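Local structure of alpha-catenin-like protein hmp-1 (Caenorhabditis elegans, 5XA5) at residues 20-25 / 194-199; 91-96 / 135-140; 97-102 / 128-133; 167-172 / 223-228; 218-223 / 241-246. The protein takes part in cell junctions as an alpha-catenin, binding beta-catenin, cadherin and actin filaments, and is required for cell migration and cell shape change during body enclosure and elongation. One frame throughout, in Å; residues are numbered along the deposited sequence.

Interaction 1 (20-25 / 194-199)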
# COMPACT_ATOMS: atom_id res chain seq x y z
N VAL A 20 -8.25 6.98 -2.64
CA VAL A 20 -7.72 5.68 -2.98
C VAL A 20 -6.95 5.78 -4.29
O VAL A 20 -7.50 6.19 -5.32
CB VAL A 20 -8.83 4.65 -3.07
CG1 VAL A 20 -8.28 3.26 -3.36
CG2 VAL A 20 -9.58 4.64 -1.74
N ARG A 21 -5.67 5.45 -4.24
CA ARG A 21 -4.77 5.65 -5.38
C ARG A 21 -4.33 4.33 -6.01
O ARG A 21 -3.72 4.33 -7.07
CB ARG A 21 -3.55 6.47 -4.95
CG ARG A 21 -3.95 7.83 -4.41
CD ARG A 21 -2.77 8.68 -4.03
NE ARG A 21 -3.19 10.05 -3.73
CZ ARG A 21 -3.05 10.63 -2.55
NH1 ARG A 21 -2.49 9.97 -1.54
NH2 ARG A 21 -3.47 11.88 -2.38
N SER A 22 -4.65 3.22 -5.36
CA SER A 22 -4.28 1.89 -5.84
C SER A 22 -5.48 1.18 -6.43
O SER A 22 -6.49 1.07 -5.76
CB SER A 22 -3.71 1.04 -4.70
OG SER A 22 -3.72 -0.35 -5.00
N LYS A 23 -5.37 0.71 -7.67
CA LYS A 23 -6.47 -0.06 -8.28
C LYS A 23 -6.71 -1.40 -7.59
O LYS A 23 -7.85 -1.91 -7.57
CB LYS A 23 -6.19 -0.32 -9.76
CG LYS A 23 -6.25 0.88 -10.64
CD LYS A 23 -5.87 0.41 -12.07
CE LYS A 23 -5.87 1.50 -13.07
NZ LYS A 23 -5.60 0.96 -14.41
N ASN A 24 -5.65 -2.01 -7.08
CA ASN A 24 -5.78 -3.24 -6.31
C ASN A 24 -6.66 -2.99 -5.09
O ASN A 24 -7.60 -3.74 -4.83
CB ASN A 24 -4.40 -3.76 -5.91
CG ASN A 24 -4.43 -5.15 -5.32
OD1 ASN A 24 -5.44 -5.84 -5.36
ND2 ASN A 24 -3.31 -5.57 -4.75
N VAL A 25 -6.37 -1.92 -4.36
CA VAL A 25 -7.19 -1.56 -3.20
C VAL A 25 -8.59 -1.16 -3.62
O VAL A 25 -9.58 -1.56 -3.01
CB VAL A 25 -6.55 -0.41 -2.40
CG1 VAL A 25 -7.47 0.06 -1.29
CG2 VAL A 25 -5.22 -0.85 -1.83
N ALA A 194 3.14 2.50 -10.89
CA ALA A 194 2.50 3.19 -11.99
C ALA A 194 1.36 2.37 -12.59
O ALA A 194 0.30 2.91 -12.89
CB ALA A 194 3.52 3.52 -13.06
N ILE A 195 1.58 1.07 -12.75
CA ILE A 195 0.55 0.16 -13.28
C ILE A 195 -0.68 0.08 -12.35
O ILE A 195 -1.81 -0.10 -12.80
CB ILE A 195 1.16 -1.26 -13.49
CG1 ILE A 195 2.13 -1.24 -14.67
CG2 ILE A 195 0.08 -2.32 -13.71
CD1 ILE A 195 2.88 -2.54 -14.86
N ASP A 196 -0.44 0.24 -11.05
CA ASP A 196 -1.50 0.12 -10.05
C ASP A 196 -2.20 1.45 -9.77
O ASP A 196 -3.18 1.49 -9.04
CB ASP A 196 -0.90 -0.46 -8.76
CG ASP A 196 -1.95 -0.95 -7.77
OD1 ASP A 196 -3.02 -1.46 -8.18
OD2 ASP A 196 -1.69 -0.83 -6.55
N LEU A 197 -1.69 2.56 -10.31
CA LEU A 197 -2.31 3.86 -10.00
C LEU A 197 -3.68 4.05 -10.65
O LEU A 197 -3.88 3.78 -11.84
CB LEU A 197 -1.38 5.01 -10.41
CG LEU A 197 -0.24 5.25 -9.43
CD1 LEU A 197 0.69 6.37 -9.96
CD2 LEU A 197 -0.76 5.61 -8.05
N VAL A 198 -4.61 4.57 -9.85
CA VAL A 198 -5.97 4.82 -10.29
C VAL A 198 -6.03 5.94 -11.33
O VAL A 198 -6.63 5.78 -12.39
CB VAL A 198 -6.89 5.16 -9.08
CG1 VAL A 198 -8.23 5.71 -9.54
CG2 VAL A 198 -7.04 3.94 -8.17
N LYS A 199 -5.41 7.08 -11.02
CA LYS A 199 -5.47 8.23 -11.92
C LYS A 199 -4.36 8.22 -12.97
O LYS A 199 -3.19 8.23 -12.63
CB LYS A 199 -5.41 9.52 -11.11
CG LYS A 199 -6.41 9.58 -9.96
CD LYS A 199 -6.79 11.00 -9.63
CE LYS A 199 -8.17 11.05 -9.01
NZ LYS A 199 -8.72 12.44 -8.98
O HOH W 1 -4.27 7.48 -8.32
O HOH W 2 -3.28 -0.42 -14.93
O HOH W 3 -1.18 -3.63 -5.27
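Asp196 holds CG anti to its backbone N (chi1 -166°), and Ser22 does the same with OG (chi1 161°), which brings carboxylate and hydroxyl together with OG donating to Asp196 OD2 over 2.6 Å. The hydroxyl meets OD2 on its syn side but well out of the carboxylate plane. The other oxygen, OD1, offers its syn lone pair to Asn24 N at 2.9 Å, so both oxygens are gripped and the group can hardly turn. Behind this, Lys23 N gives a nearly straight bond of 2.7 Å to Asp196 O, and Val198 N bonds to Arg21 O at 2.9 Å. The two bonds frame Ser22 and Leu197 as a non-hydrogen-bonded antiparallel pair, a single beta bridge in a largely helical chain. Ser22 is also the N-cap of helix 23-36: its OG accepts from Val25 N at 3.1 Å while donating to Asp196, a double duty that suits a small hydroxyl. With an alanine at Asp196, Ser22 OG and Asn24 N would probably lose their acceptor, and the hydroxyl would be freer to rotate. The acid lies beside the first turn of that helix, whose dipole is likely to favour its negative charge. Water links OD2 to Asn24 ND2, which also bonds a polar side chain of the chain of another protein. Lys23 runs out extended, with its CE 3.3 Å from Leu197 O, and reaches Ile195 O through a second water.

Interaction 2 (91-96 / 135-140)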
# COMPACT_ATOMS: atom_id res chain seq x y z
N GLU A 91 -3.68 0.32 15.14
CA GLU A 91 -4.97 0.91 15.48
C GLU A 91 -6.06 0.48 14.50
O GLU A 91 -7.17 0.12 14.90
CB GLU A 91 -4.88 2.43 15.50
CG GLU A 91 -6.07 3.14 16.12
CD GLU A 91 -5.92 4.65 16.11
OE1 GLU A 91 -5.00 5.15 15.43
OE2 GLU A 91 -6.72 5.33 16.78
N ALA A 92 -5.74 0.52 13.22
CA ALA A 92 -6.70 0.15 12.18
C ALA A 92 -7.01 -1.34 12.22
O ALA A 92 -8.14 -1.75 11.98
CB ALA A 92 -6.18 0.54 10.81
N LEU A 93 -5.99 -2.14 12.51
CA LEU A 93 -6.19 -3.58 12.65
C LEU A 93 -7.06 -3.87 13.87
O LEU A 93 -7.87 -4.80 13.86
CB LEU A 93 -4.86 -4.31 12.76
CG LEU A 93 -4.89 -5.82 12.53
CD1 LEU A 93 -5.46 -6.15 11.15
CD2 LEU A 93 -3.51 -6.43 12.70
N GLY A 94 -6.89 -3.06 14.92
CA GLY A 94 -7.69 -3.20 16.12
C GLY A 94 -9.15 -2.93 15.85
O GLY A 94 -10.03 -3.54 16.44
N ALA A 95 -9.43 -2.02 14.92
CA ALA A 95 -10.81 -1.71 14.56
C ALA A 95 -11.46 -2.90 13.86
O ALA A 95 -12.66 -3.13 13.99
CB ALA A 95 -10.88 -0.47 13.69
N VAL A 96 -10.66 -3.67 13.11
CA VAL A 96 -11.15 -4.91 12.51
C VAL A 96 -11.45 -5.95 13.59
O VAL A 96 -12.48 -6.62 13.55
CB VAL A 96 -10.14 -5.48 11.48
CG1 VAL A 96 -10.61 -6.83 10.95
CG2 VAL A 96 -9.98 -4.51 10.31
N ALA A 135 -11.82 -2.25 4.86
CA ALA A 135 -11.50 -1.34 3.76
C ALA A 135 -10.59 -0.20 4.23
O ALA A 135 -9.63 0.16 3.53
CB ALA A 135 -12.78 -0.78 3.14
N LYS A 136 -10.87 0.37 5.40
CA LYS A 136 -10.04 1.45 5.93
C LYS A 136 -8.63 0.95 6.23
O LYS A 136 -7.65 1.68 6.02
CB LYS A 136 -10.68 2.07 7.19
CG LYS A 136 -11.76 3.08 6.86
CD LYS A 136 -12.51 3.56 8.09
CE LYS A 136 -13.62 4.52 7.68
NZ LYS A 136 -14.42 4.99 8.85
N PHE A 137 -8.52 -0.29 6.69
CA PHE A 137 -7.20 -0.88 6.93
C PHE A 137 -6.41 -0.99 5.64
O PHE A 137 -5.22 -0.70 5.61
CB PHE A 137 -7.30 -2.26 7.60
CG PHE A 137 -5.96 -2.91 7.82
CD1 PHE A 137 -5.21 -2.59 8.93
CD2 PHE A 137 -5.44 -3.84 6.93
CE1 PHE A 137 -3.97 -3.16 9.15
CE2 PHE A 137 -4.19 -4.42 7.15
CZ PHE A 137 -3.46 -4.07 8.26
N LEU A 138 -7.06 -1.42 4.57
CA LEU A 138 -6.37 -1.58 3.30
C LEU A 138 -5.91 -0.23 2.76
O LEU A 138 -4.86 -0.15 2.14
CB LEU A 138 -7.25 -2.28 2.27
CG LEU A 138 -7.65 -3.71 2.62
CD1 LEU A 138 -8.55 -4.27 1.55
CD2 LEU A 138 -6.41 -4.57 2.77
N ILE A 139 -6.72 0.81 2.98
CA ILE A 139 -6.39 2.14 2.47
C ILE A 139 -5.17 2.67 3.20
O ILE A 139 -4.25 3.23 2.60
CB ILE A 139 -7.57 3.12 2.63
CG1 ILE A 139 -8.64 2.83 1.57
CG2 ILE A 139 -7.11 4.56 2.47
CD1 ILE A 139 -9.94 3.56 1.82
N LEU A 140 -5.17 2.48 4.51
CA LEU A 140 -4.02 2.86 5.32
C LEU A 140 -2.79 2.03 4.93
O LEU A 140 -1.68 2.55 4.84
CB LEU A 140 -4.34 2.69 6.81
CG LEU A 140 -3.17 2.96 7.73
CD1 LEU A 140 -2.71 4.40 7.55
CD2 LEU A 140 -3.57 2.68 9.17
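Helices 83-112 and 117-165 run antiparallel past each other here, the axes of 91-96 and 135-140 coming within 9.0 Å at 162°, with Ala92 and Phe137 bringing their CA atoms to 5.4 Å. Such closeness suits an alanine, whose lone methyl ends at the partner helix: Ala92 CB sits at the edge of the Phe137 ring, near its plane, 3.8 Å from CD1. The same methyl meets Leu140 CD2, also at 3.8 Å, one turn further along the opposing helix. Phe137 carries CG anti to its backbone N (chi1 178°), which lays the ring alongside Leu93, the two side chains pointing the same way. Leu93 then places CD1 over one ring face, 4.2 Å from the centroid and displaced toward the rim, a CH-pi contact. Leu93 CB adds a touch on CE1 at 3.9 Å, and Val96 CG2 lies looser, 4.4 Å from Phe137 CB. Leu93 also touches Phe65 and Leu66 of helix 51-74, and Phe137 packs on an apolar side chain of the chain of another protein. A serine at Phe137 would probably open a gap beneath Leu93 CD1 and leave Ala92 CB with Leu140 but without the ring edge. No polar atom bonds across this interface; short and long apolar side chains fitted together between antiparallel neighbours are what one expects inside an all-helical bundle, here in the N-terminal part of a vinculin-family protein.

Interaction 3 (97-102 / 128-133)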
# COMPACT_ATOMS: atom_id res chain seq x y z
N GLN A 97 -10.55 -6.07 14.56
CA GLN A 97 -10.77 -7.01 15.66
C GLN A 97 -12.05 -6.68 16.42
O GLN A 97 -12.83 -7.58 16.75
CB GLN A 97 -9.57 -6.99 16.61
CG GLN A 97 -9.68 -7.94 17.80
CD GLN A 97 -8.42 -7.91 18.65
OE1 GLN A 97 -7.97 -6.84 19.07
NE2 GLN A 97 -7.83 -9.07 18.88
N ASP A 98 -12.27 -5.40 16.67
CA ASP A 98 -13.42 -4.96 17.45
C ASP A 98 -14.73 -5.14 16.68
O ASP A 98 -15.66 -5.79 17.19
CB ASP A 98 -13.26 -3.50 17.89
CG ASP A 98 -12.15 -3.32 18.93
OD1 ASP A 98 -11.67 -4.33 19.48
OD2 ASP A 98 -11.76 -2.16 19.19
N THR A 99 -14.82 -4.60 15.47
CA THR A 99 -16.03 -4.77 14.66
C THR A 99 -16.24 -6.24 14.36
O THR A 99 -17.38 -6.70 14.20
CB THR A 99 -15.96 -4.00 13.34
OG1 THR A 99 -14.75 -4.35 12.65
CG2 THR A 99 -15.99 -2.51 13.59
N GLY A 100 -15.14 -6.98 14.29
CA GLY A 100 -15.19 -8.41 14.07
C GLY A 100 -15.89 -9.09 15.22
O GLY A 100 -16.70 -10.00 15.02
N GLN A 101 -15.58 -8.66 16.43
CA GLN A 101 -16.23 -9.21 17.62
C GLN A 101 -17.73 -8.94 17.61
O GLN A 101 -18.52 -9.84 17.89
CB GLN A 101 -15.61 -8.65 18.90
CG GLN A 101 -14.22 -9.19 19.20
CD GLN A 101 -14.15 -10.70 19.15
OE1 GLN A 101 -14.50 -11.38 20.12
NE2 GLN A 101 -13.71 -11.24 18.02
N VAL A 102 -18.12 -7.71 17.29
CA VAL A 102 -19.54 -7.37 17.20
C VAL A 102 -20.24 -8.19 16.12
O VAL A 102 -21.38 -8.63 16.30
CB VAL A 102 -19.75 -5.86 16.91
CG1 VAL A 102 -21.23 -5.57 16.65
CG2 VAL A 102 -19.24 -5.02 18.07
N ARG A 128 -21.60 -4.47 7.60
CA ARG A 128 -21.18 -3.22 6.96
C ARG A 128 -20.04 -2.56 7.73
O ARG A 128 -19.04 -2.14 7.16
CB ARG A 128 -22.35 -2.25 6.84
CG ARG A 128 -21.95 -0.87 6.33
CD ARG A 128 -23.17 0.00 6.12
NE ARG A 128 -22.81 1.39 5.85
CZ ARG A 128 -23.68 2.30 5.40
NH1 ARG A 128 -24.93 1.96 5.17
NH2 ARG A 128 -23.28 3.55 5.18
N ASN A 129 -20.20 -2.48 9.05
CA ASN A 129 -19.18 -1.88 9.88
C ASN A 129 -17.86 -2.63 9.83
O ASN A 129 -16.80 -2.00 9.76
CB ASN A 129 -19.66 -1.79 11.32
CG ASN A 129 -20.72 -0.73 11.51
OD1 ASN A 129 -20.88 0.16 10.68
ND2 ASN A 129 -21.46 -0.83 12.61
N LEU A 130 -17.92 -3.96 9.83
CA LEU A 130 -16.71 -4.78 9.81
C LEU A 130 -15.98 -4.66 8.48
O LEU A 130 -14.76 -4.48 8.46
CB LEU A 130 -17.03 -6.26 10.08
CG LEU A 130 -15.90 -7.27 9.81
CD1 LEU A 130 -14.64 -6.99 10.64
CD2 LEU A 130 -16.38 -8.70 10.05
N LEU A 131 -16.71 -4.79 7.38
CA LEU A 131 -16.06 -4.76 6.07
C LEU A 131 -15.58 -3.34 5.73
O LEU A 131 -14.63 -3.16 4.95
CB LEU A 131 -17.00 -5.30 4.99
CG LEU A 131 -17.39 -6.78 5.16
CD1 LEU A 131 -18.15 -7.28 3.95
CD2 LEU A 131 -16.16 -7.66 5.41
N THR A 132 -16.21 -2.34 6.33
CA THR A 132 -15.75 -0.96 6.19
C THR A 132 -14.43 -0.76 6.94
O THR A 132 -13.53 -0.03 6.49
CB THR A 132 -16.80 0.03 6.71
OG1 THR A 132 -17.93 0.03 5.83
CG2 THR A 132 -16.23 1.44 6.78
N ALA A 133 -14.31 -1.41 8.10
CA ALA A 133 -13.07 -1.34 8.87
C ALA A 133 -11.95 -2.08 8.14
O ALA A 133 -10.79 -1.68 8.20
CB ALA A 133 -13.28 -1.91 10.27
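Thr99 meets a flat group across the contact in the backbone carbonyl of Asn129, its CG2 coming to 3.9 Å from Asn129 O. Within its own helix the neighbouring carbonyl, that of Arg128, is held on both faces, because Thr132 N and Thr132 OG1 reach its oxygen from opposite sides of the plane, OG1 at 2.8 Å. Thr99 OG1 bonds to Ala95 O of its own helix, and weakly to Val96 O, yet still packs on the partner, 3.3 Å from Leu130 CD1 and 3.7 Å from Ala133 CB. A threonine suits this spot, since its hydroxyl is satisfied by the preceding turn and is short enough for the close approach of Thr99 to Leu130, where the axes come within 8.5 Å. Leu130 turns CG anti to its backbone N (chi1 168°), carrying CD1 against both Thr99 OG1 and Gly100 N, the latter at 3.7 Å; Gly100 offers it bare backbone. The helices form an antiparallel pair (159°) of the vinculin-family helical bundle. Leu130 goes on to touch Val96 and Met103 of helix 83-112 and an apolar side chain of the chain of another protein. On the far flank of helix 117-165, Leu131 meets Leu32 and Val36, and Thr132 meets Ile33, placing the helix between helix 83-112 and helix 23-36.

Interaction 4 (167-172 / 223-228)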
# COMPACT_ATOMS: atom_id res chain seq x y z
N ASP A 167 35.18 13.74 -2.87
CA ASP A 167 36.37 14.51 -3.17
C ASP A 167 37.42 13.68 -3.89
O ASP A 167 38.51 14.18 -4.16
CB ASP A 167 36.96 15.11 -1.89
CG ASP A 167 37.31 14.05 -0.85
OD1 ASP A 167 36.91 12.88 -1.01
OD2 ASP A 167 37.99 14.40 0.15
N THR A 168 37.12 12.42 -4.18
CA THR A 168 38.07 11.56 -4.88
C THR A 168 37.37 10.77 -5.99
O THR A 168 36.18 10.46 -5.87
CB THR A 168 38.76 10.56 -3.93
OG1 THR A 168 37.84 9.52 -3.55
CG2 THR A 168 39.28 11.28 -2.68
N LYS A 169 38.13 10.43 -7.03
CA LYS A 169 37.59 9.64 -8.13
C LYS A 169 37.10 8.27 -7.65
O LYS A 169 36.03 7.81 -8.06
CB LYS A 169 38.65 9.45 -9.21
CG LYS A 169 38.09 9.09 -10.57
CD LYS A 169 39.17 8.52 -11.47
CE LYS A 169 39.84 7.32 -10.82
NZ LYS A 169 40.60 6.50 -11.80
N ILE A 170 37.87 7.64 -6.77
CA ILE A 170 37.50 6.33 -6.22
C ILE A 170 36.18 6.38 -5.44
O ILE A 170 35.35 5.46 -5.54
CB ILE A 170 38.63 5.79 -5.31
CG1 ILE A 170 39.85 5.42 -6.17
CG2 ILE A 170 38.18 4.57 -4.54
CD1 ILE A 170 41.03 4.92 -5.37
N LYS A 171 35.96 7.46 -4.69
CA LYS A 171 34.67 7.61 -4.00
C LYS A 171 33.53 7.80 -5.00
O LYS A 171 32.45 7.25 -4.80
CB LYS A 171 34.70 8.80 -3.04
CG LYS A 171 35.27 8.48 -1.67
CD LYS A 171 35.37 9.73 -0.82
CE LYS A 171 36.30 9.55 0.37
NZ LYS A 171 36.45 10.83 1.12
N VAL A 172 33.75 8.57 -6.06
CA VAL A 172 32.68 8.80 -7.03
C VAL A 172 32.27 7.48 -7.69
O VAL A 172 31.09 7.18 -7.84
CB VAL A 172 33.10 9.83 -8.10
CG1 VAL A 172 32.02 9.89 -9.19
CG2 VAL A 172 33.32 11.22 -7.46
N SER A 223 29.46 13.86 -14.95
CA SER A 223 29.77 15.26 -14.66
C SER A 223 30.53 15.39 -13.34
O SER A 223 31.45 16.20 -13.23
CB SER A 223 28.50 16.11 -14.60
OG SER A 223 27.77 15.82 -13.42
N THR A 224 30.14 14.62 -12.32
CA THR A 224 30.85 14.66 -11.04
C THR A 224 32.26 14.08 -11.17
O THR A 224 33.21 14.59 -10.58
CB THR A 224 30.07 13.90 -9.91
OG1 THR A 224 29.84 12.53 -10.27
CG2 THR A 224 28.74 14.59 -9.65
N ARG A 225 32.39 13.01 -11.93
CA ARG A 225 33.68 12.36 -12.08
C ARG A 225 34.65 13.27 -12.83
O ARG A 225 35.82 13.37 -12.46
CB ARG A 225 33.52 11.03 -12.82
CG ARG A 225 34.71 10.11 -12.73
CD ARG A 225 34.42 8.86 -13.51
NE ARG A 225 35.29 7.75 -13.14
CZ ARG A 225 36.47 7.52 -13.69
NH1 ARG A 225 36.94 8.33 -14.63
NH2 ARG A 225 37.19 6.47 -13.29
N THR A 226 34.16 13.95 -13.86
CA THR A 226 35.01 14.86 -14.63
C THR A 226 35.40 16.05 -13.75
O THR A 226 36.54 16.50 -13.78
CB THR A 226 34.29 15.35 -15.90
OG1 THR A 226 34.12 14.27 -16.81
CG2 THR A 226 35.08 16.47 -16.58
N PHE A 227 34.45 16.54 -12.96
CA PHE A 227 34.74 17.72 -12.13
C PHE A 227 35.73 17.44 -11.00
O PHE A 227 36.51 18.33 -10.64
CB PHE A 227 33.44 18.28 -11.56
CG PHE A 227 33.64 19.53 -10.76
CD1 PHE A 227 34.17 20.67 -11.35
CD2 PHE A 227 33.32 19.57 -9.41
CE1 PHE A 227 34.37 21.82 -10.60
CE2 PHE A 227 33.51 20.72 -8.66
CZ PHE A 227 34.03 21.84 -9.26
N VAL A 228 35.74 16.24 -10.41
CA VAL A 228 36.71 15.97 -9.35
C VAL A 228 38.11 15.89 -9.94
O VAL A 228 39.09 16.19 -9.27
CB VAL A 228 36.43 14.65 -8.57
CG1 VAL A 228 35.14 14.75 -7.81
CG2 VAL A 228 36.45 13.44 -9.48
O HOH W 4 39.60 5.52 -14.25
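Val172 and Val228 meet tip to tip, CG2 to CG1 at 4.0 Å, where the start of helix 169-196 lies against the later part of helix 200-229 in an all-helical bundle of the vinculin family. Short, branched side chains suit this close approach. The other branch of Val172, CG1, lies 3.6 Å from Thr224 OG1, a hydroxyl already bonded to Leu220 O and Tyr221 O in its own helix. Toward the solvent side Lys169 and Arg225 cross: with CG anti to the backbone N (chi1 -160°) and chi2 extended, Lys169 CD lies over one guanidinium face, toward its rim, 3.4 Å from Arg225 NH2, and a bend at chi3 (57°) then turns CE and NZ. Two like charges end close together, and one water, accepting from Lys169 NZ and Arg225 NH2 at 2.8 Å each, probably eases their repulsion; Arg225 NE also has a salt bridge to Asp173. Thr168, Thr224, Arg225 and Val228 are each modelled in two conformers, and these contacts belong to one of them. Further out, Thr168 is the N-cap that starts the helix, its OG1 accepting from Lys171 N. Beside it Lys171 NZ reaches Asp167 OD1 at 3.0 Å, a salt bridge met on the syn side of the carboxylate, 19° out of its plane.

Interaction 5 (218-223 / 241-246)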
# COMPACT_ATOMS: atom_id res chain seq x y z
N PRO A 218 23.06 8.89 -14.87
CA PRO A 218 24.33 8.62 -15.55
C PRO A 218 25.07 9.90 -15.90
O PRO A 218 26.30 9.92 -15.89
CB PRO A 218 23.92 7.86 -16.82
CG PRO A 218 22.58 7.32 -16.51
CD PRO A 218 21.92 8.26 -15.56
N LEU A 219 24.32 10.96 -16.20
CA LEU A 219 24.96 12.24 -16.52
C LEU A 219 25.54 12.88 -15.26
O LEU A 219 26.55 13.59 -15.33
CB LEU A 219 23.94 13.17 -17.17
CG LEU A 219 23.48 12.74 -18.56
CD1 LEU A 219 22.23 13.50 -18.95
CD2 LEU A 219 24.56 12.99 -19.59
N LEU A 220 24.88 12.67 -14.13
CA LEU A 220 25.41 13.16 -12.86
C LEU A 220 26.71 12.44 -12.53
O LEU A 220 27.68 13.07 -12.10
CB LEU A 220 24.38 12.97 -11.74
CG LEU A 220 24.82 13.59 -10.41
CD1 LEU A 220 25.06 15.09 -10.51
CD2 LEU A 220 23.76 13.29 -9.34
N TYR A 221 26.75 11.13 -12.76
CA TYR A 221 27.98 10.36 -12.56
C TYR A 221 29.12 10.96 -13.37
O TYR A 221 30.18 11.23 -12.83
CB TYR A 221 27.77 8.89 -12.95
CG TYR A 221 29.03 8.08 -13.08
CD1 TYR A 221 29.91 7.95 -12.01
CD2 TYR A 221 29.34 7.42 -14.26
CE1 TYR A 221 31.07 7.20 -12.13
CE2 TYR A 221 30.49 6.67 -14.39
CZ TYR A 221 31.36 6.57 -13.31
OH TYR A 221 32.50 5.82 -13.41
N THR A 222 28.93 11.16 -14.67
CA THR A 222 30.08 11.54 -15.47
C THR A 222 30.44 13.01 -15.24
O THR A 222 31.61 13.36 -15.29
CB THR A 222 29.87 11.24 -16.96
OG1 THR A 222 28.64 11.80 -17.41
CG2 THR A 222 29.81 9.74 -17.18
N SER A 223 29.46 13.86 -14.95
CA SER A 223 29.77 15.26 -14.66
C SER A 223 30.53 15.39 -13.34
O SER A 223 31.45 16.20 -13.23
CB SER A 223 28.50 16.11 -14.60
OG SER A 223 27.77 15.82 -13.42
N ASP A 241 26.60 21.16 -11.73
CA ASP A 241 25.53 21.84 -10.99
C ASP A 241 24.20 21.65 -11.69
O ASP A 241 23.17 21.43 -11.05
CB ASP A 241 25.80 23.33 -10.84
CG ASP A 241 27.01 23.64 -9.97
OD1 ASP A 241 27.42 22.76 -9.18
OD2 ASP A 241 27.52 24.77 -10.04
N TYR A 242 24.21 21.74 -13.02
CA TYR A 242 22.99 21.64 -13.80
C TYR A 242 22.39 20.26 -13.72
O TYR A 242 21.18 20.11 -13.52
CB TYR A 242 23.29 22.02 -15.26
CG TYR A 242 22.11 21.88 -16.18
CD1 TYR A 242 21.24 22.93 -16.39
CD2 TYR A 242 21.89 20.69 -16.87
CE1 TYR A 242 20.16 22.81 -17.24
CE2 TYR A 242 20.81 20.56 -17.73
CZ TYR A 242 19.95 21.62 -17.90
OH TYR A 242 18.88 21.49 -18.75
N THR A 243 23.22 19.23 -13.86
CA THR A 243 22.74 17.86 -13.79
C THR A 243 22.29 17.52 -12.37
O THR A 243 21.35 16.77 -12.17
CB THR A 243 23.82 16.87 -14.29
OG1 THR A 243 24.99 16.93 -13.46
CG2 THR A 243 24.21 17.22 -15.71
N ALA A 244 22.97 18.09 -11.38
CA ALA A 244 22.52 17.92 -9.99
C ALA A 244 21.10 18.48 -9.81
O ALA A 244 20.25 17.84 -9.18
CB ALA A 244 23.47 18.59 -9.03
N ASP A 245 20.84 19.67 -10.36
CA ASP A 245 19.51 20.26 -10.26
C ASP A 245 18.47 19.38 -10.92
O ASP A 245 17.36 19.20 -10.39
CB ASP A 245 19.47 21.67 -10.89
CG ASP A 245 20.21 22.70 -10.07
OD1 ASP A 245 20.49 22.42 -8.88
OD2 ASP A 245 20.49 23.80 -10.60
N GLU A 246 18.82 18.82 -12.08
CA GLU A 246 17.92 17.93 -12.80
C GLU A 246 17.63 16.68 -11.98
O GLU A 246 16.51 16.20 -11.96
CB GLU A 246 18.52 17.53 -14.14
CG GLU A 246 18.44 18.60 -15.21
CD GLU A 246 18.96 18.11 -16.55
OE1 GLU A 246 20.00 17.40 -16.55
OE2 GLU A 246 18.34 18.41 -17.58
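Helices 200-229 and 234-258 form an antiparallel hairpin in the bundle at this end of the chain, and Ser223 and Thr243 join its two arms through a buried hydroxyl pair. The axes of 218-223 and 241-246 come within 8.9 Å at 152°, and the CA atoms of Leu220 and Thr243 approach to 5.5 Å, which suits the small Thr243 and Ala244 opposite Leu220. Ser223 OG and Thr243 OG1 lie 3.0 Å apart in a hydrogen bond in which either may be the donor. In both residues the oxygen stands between the backbone N and the carbonyl carbon (chi1 72° and 62°), a rotation that also turns it toward its own helix: Thr243 OG1 bonds to Asn239 O and Arg240 O, and Ser223 OG lies within bonding distance of Leu220 O. Each buried hydroxyl thus has polar partners, although which proton goes where is not settled; both residues are modelled in two conformers, and the pairing belongs to one of them. Next to this pair, Leu220 crosses Thr243, its CD1 lying 3.5 Å from Thr243 OG1. The same methyl packs against the next residue, 3.8 Å from Ala244 N and 4.1 Å from Ala244 CB, an alanine whose size admits it. Leu220 also touches Met163 and Ile164 of helix 117-165, and Met247 on the partner helix. Pro218, whose ring N has no hydrogen to give the preceding turn, marks a kink at the start of this segment. On the more exposed flank, Leu219 CB comes to 4.3 Å from Thr243 CG2.

From the N terminus, segment 20-25 pairs with 194-199, and interaction 1 closes a long loop that encloses helices 51-74, 83-112 and 117-165. Interaction 2 nests inside it, and interaction 3 nests inside interaction 2; both join helices 83-112 and 117-165, with centres about 10 Å apart. Val20 CG2 touches Ile139 CD1 at 3.7 Å, so interaction 1 meets interaction 2 directly. Helix 117-165 carries the chain to the far end, where interaction 4 opens at 167-172; helix 169-196 runs back to close interaction 1, so the two cross. Interaction 5 crosses interaction 4 in turn, sharing Ser223, and ties in helix 234-258; the centres of interactions 3 and 4 are about 58 Å apart.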